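PDB 6A7T: N-acetylglucosamine-specific lectin from Saxidomus purpuratus, which binds N-acetylglucosamine through a C-type lectin domain whose recognition of the sugar does not depend on calcium. Local coordinates for residues A[126-130]-A[131-135]. Sequence-based numbering, arbitrary orientation.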
ATOM      1  N   ASP A 126      16.922  11.267  10.151  1.00 11.15           N
ATOM      2  CA  ASP A 126      15.693  12.050  10.100  1.00 11.10           C
ATOM      3  C   ASP A 126      15.396  12.471   8.658  1.00 12.18           C
ATOM      4  O   ASP A 126      16.219  12.328   7.783  1.00 11.95           O
ATOM      5  CB  ASP A 126      15.763  13.224  11.068  1.00 11.90           C
ATOM      6  CG  ASP A 126      16.820  14.284  10.817  1.00 13.02           C
ATOM      7  OD1 ASP A 126      17.315  14.345   9.697  1.00 14.56           O
ATOM      8  OD2 ASP A 126      17.047  15.071  11.759  1.00 13.55           O
ATOM      9  N   TYR A 127      14.157  12.919   8.421  1.00 10.09           N
ATOM     10  CA  TYR A 127      13.846  13.894   7.346  1.00  9.54           C
ATOM     11  C   TYR A 127      14.140  15.246   7.966  1.00  9.48           C
ATOM     12  O   TYR A 127      13.680  15.523   9.051  1.00 10.35           O
ATOM     13  CB  TYR A 127      12.380  13.822   6.904  1.00  9.03           C
ATOM     14  CG  TYR A 127      12.101  12.783   5.866  1.00  8.94           C
ATOM     15  CD1 TYR A 127      12.180  13.029   4.499  1.00  9.28           C
ATOM     16  CD2 TYR A 127      11.737  11.495   6.254  1.00  8.71           C
ATOM     17  CE1 TYR A 127      11.915  12.046   3.561  1.00 10.24           C
ATOM     18  CE2 TYR A 127      11.532  10.491   5.328  1.00  9.19           C
ATOM     19  CZ  TYR A 127      11.603  10.752   3.967  1.00  9.96           C
ATOM     20  OH  TYR A 127      11.391   9.750   3.055  1.00 11.78           O
ATOM     21  N   LEU A 128      14.834  16.117   7.228  1.00 11.13           N
ATOM     22  CA  LEU A 128      15.145  17.453   7.690  1.00 11.83           C
ATOM     23  C   LEU A 128      14.768  18.454   6.597  1.00 12.10           C
ATOM     24  O   LEU A 128      14.939  18.122   5.415  1.00 11.82           O
ATOM     25  CB  LEU A 128      16.662  17.516   7.920  1.00 13.45           C
ATOM     26  CG  LEU A 128      17.256  18.872   8.286  1.00 13.64           C
ATOM     27  CD1 LEU A 128      16.746  19.432   9.602  1.00 13.68           C
ATOM     28  CD2 LEU A 128      18.786  18.805   8.280  1.00 14.57           C
ATOM     29  N   ASN A 129      14.303  19.620   7.042  1.00 12.54           N
ATOM     30  CA  ASN A 129      14.088  20.780   6.162  1.00 13.65           C
ATOM     31  C   ASN A 129      14.915  21.934   6.696  1.00 13.18           C
ATOM     32  O   ASN A 129      14.508  22.642   7.620  1.00 13.99           O
ATOM     33  CB  ASN A 129      12.606  21.108   6.115  1.00 13.35           C
ATOM     34  CG  ASN A 129      12.306  22.226   5.152  1.00 15.72           C
ATOM     35  OD1 ASN A 129      12.881  22.272   4.069  1.00 17.71           O
ATOM     36  ND2 ASN A 129      11.386  23.072   5.560  1.00 18.31           N
ATOM     37  N   TYR A 130      16.109  22.086   6.139  1.00 16.32           N
ATOM     38  CA  TYR A 130      17.005  23.144   6.574  1.00 17.29           C
ATOM     39  C   TYR A 130      18.069  23.400   5.499  1.00 19.77           C
ATOM     40  O   TYR A 130      18.799  22.509   5.056  1.00 18.76           O
ATOM     41  CB  TYR A 130      17.636  22.842   7.937  1.00 19.30           C
ATOM     42  CG  TYR A 130      18.494  23.969   8.470  1.00 19.71           C
ATOM     43  CD1 TYR A 130      17.964  25.229   8.689  1.00 21.17           C
ATOM     44  CD2 TYR A 130      19.845  23.787   8.703  1.00 21.90           C
ATOM     45  CE1 TYR A 130      18.748  26.274   9.144  1.00 22.63           C
ATOM     46  CE2 TYR A 130      20.645  24.820   9.163  1.00 23.79           C
ATOM     47  CZ  TYR A 130      20.099  26.070   9.374  1.00 24.99           C
ATOM     48  OH  TYR A 130      20.891  27.095   9.831  1.00 27.78           O
ATOM     49  N   LYS A 131      18.090  24.660   5.037  1.00 21.86           N
ATOM     50  CA  LYS A 131      18.962  25.115   3.960  1.00 24.82           C
ATOM     51  C   LYS A 131      18.825  24.188   2.737  1.00 23.31           C
ATOM     52  O   LYS A 131      17.756  24.071   2.179  1.00 24.00           O
ATOM     53  CB  LYS A 131      20.379  25.292   4.524  1.00 28.19           C
ATOM     54  CG  LYS A 131      20.438  26.151   5.787  1.00 29.37           C
ATOM     55  CD  LYS A 131      21.796  26.763   6.119  1.00 33.62           C
ATOM     56  CE  LYS A 131      22.890  25.731   6.290  1.00 34.67           C
ATOM     57  NZ  LYS A 131      23.910  26.180   7.276  1.00 40.15           N
ATOM     58  N   GLU A 132      19.938  23.581   2.300  1.00 21.35           N
ATOM     59  CA  GLU A 132      20.047  22.772   1.067  1.00 24.49           C
ATOM     60  C   GLU A 132      19.299  21.419   1.180  1.00 21.10           C
ATOM     61  O   GLU A 132      19.051  20.770   0.175  1.00 22.33           O
ATOM     62  CB  GLU A 132      21.536  22.589   0.716  1.00 29.53           C
ATOM     63  CG  GLU A 132      22.377  21.803   1.745  1.00 34.89           C
ATOM     64  CD  GLU A 132      22.736  22.491   3.068  1.00 41.32           C
ATOM     65  OE1 GLU A 132      22.806  23.746   3.080  1.00 43.05           O
ATOM     66  OE2 GLU A 132      22.935  21.772   4.107  1.00 36.41           O
ATOM     67  N   ILE A 133      18.988  20.973   2.403  1.00 18.52           N
ATOM     68  CA  ILE A 133      18.269  19.717   2.631  1.00 18.34           C
ATOM     69  C   ILE A 133      16.766  20.066   2.680  1.00 15.94           C
ATOM     70  O   ILE A 133      16.311  20.724   3.622  1.00 15.52           O
ATOM     71  CB  ILE A 133      18.806  19.048   3.912  1.00 19.70           C
ATOM     72  CG1 ILE A 133      20.302  18.743   3.771  1.00 22.60           C
ATOM     73  CG2 ILE A 133      18.012  17.823   4.302  1.00 20.65           C
ATOM     74  CD1 ILE A 133      20.985  18.240   5.030  1.00 24.55           C
ATOM     75  N   VAL A 134      16.032  19.652   1.646  1.00 15.60           N
ATOM     76  CA  VAL A 134      14.619  20.017   1.469  1.00 16.34           C
ATOM     77  C   VAL A 134      13.741  18.778   1.679  1.00 16.44           C
ATOM     78  O   VAL A 134      13.359  18.122   0.708  1.00 15.74           O
ATOM     79  CB  VAL A 134      14.400  20.644   0.080  1.00 20.04           C
ATOM     80  CG1 VAL A 134      12.993  21.182  -0.095  1.00 20.90           C
ATOM     81  CG2 VAL A 134      15.421  21.726  -0.161  1.00 20.99           C
ATOM     82  N   TRP A 135      13.425  18.477   2.951  1.00 14.58           N
ATOM     83  CA  TRP A 135      12.680  17.288   3.287  1.00 14.28           C
ATOM     84  C   TRP A 135      13.359  16.047   2.689  1.00 12.86           C
ATOM     85  O   TRP A 135      12.808  15.290   1.934  1.00 11.91           O
ATOM     86  CB  TRP A 135      11.191  17.424   2.940  1.00 14.70           C
ATOM     87  CG  TRP A 135      10.472  18.393   3.825  1.00 15.69           C
ATOM     88  CD1 TRP A 135       9.772  19.494   3.408  1.00 16.60           C
ATOM     89  CD2 TRP A 135      10.420  18.406   5.260  1.00 15.77           C
ATOM     90  NE1 TRP A 135       9.241  20.141   4.484  1.00 19.32           N
ATOM     91  CE2 TRP A 135       9.636  19.522   5.633  1.00 16.09           C
ATOM     92  CE3 TRP A 135      10.924  17.575   6.273  1.00 14.89           C
ATOM     93  CZ2 TRP A 135       9.324  19.802   6.959  1.00 15.43           C
ATOM     94  CZ3 TRP A 135      10.648  17.880   7.586  1.00 16.11           C
ATOM     95  CH2 TRP A 135       9.897  19.009   7.927  1.00 15.51           C
TER
HETATM   96  O   HOH W   1      15.016  23.864   3.167  1.00 26.00           O
HETATM   97  O   HOH W   2      21.260  21.628   6.186  1.00 21.62           O
HETATM   98  O   HOH W   3      23.374  26.972  10.347  1.00 23.75           O
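W135 lays one face of its indole over the side chain of N129, whose CB sits 3.5 Å from the centroid of the six-membered ring in a CH-pi contact. N129 has CG anti to its own nitrogen (chi1 -176°), which carries the amide on across the indole, the two planes stacked only 23° apart. Asparagine suits the place because its methylene packs on the ring while OD1 accepts a hydrogen bond from a water that also reaches K131 O.

Between them the chain reverses in a type II' turn from Y130 to I133, closed by the hydrogen bond from I133 N to Y130 O at 3.1 Å. A second, from Y130 N to I133 O at 2.9 Å, completes the antiparallel pair. K131 takes the first corner with a phi of 52°, more often suited to glycine. Its long aliphatic stem suits the Y130 ring, CG centred over one face 3.5 Å from the centroid, while the bent end carries NZ to a water that also meets Y130 OH. Branched I133 turns its CG2 to L128 CB, 3.9 Å away, in an apolar patch next to the sugar-binding residues R117 and N138.

The broad indole also offers an edge to Y127 CB, and the Y127 hydroxyl bonds D71 of helix 68-78, against which both rings pack. After a corner at V134 and W135 the chain enters strand 136-140; strand 124-130 lies between that strand and 86-94.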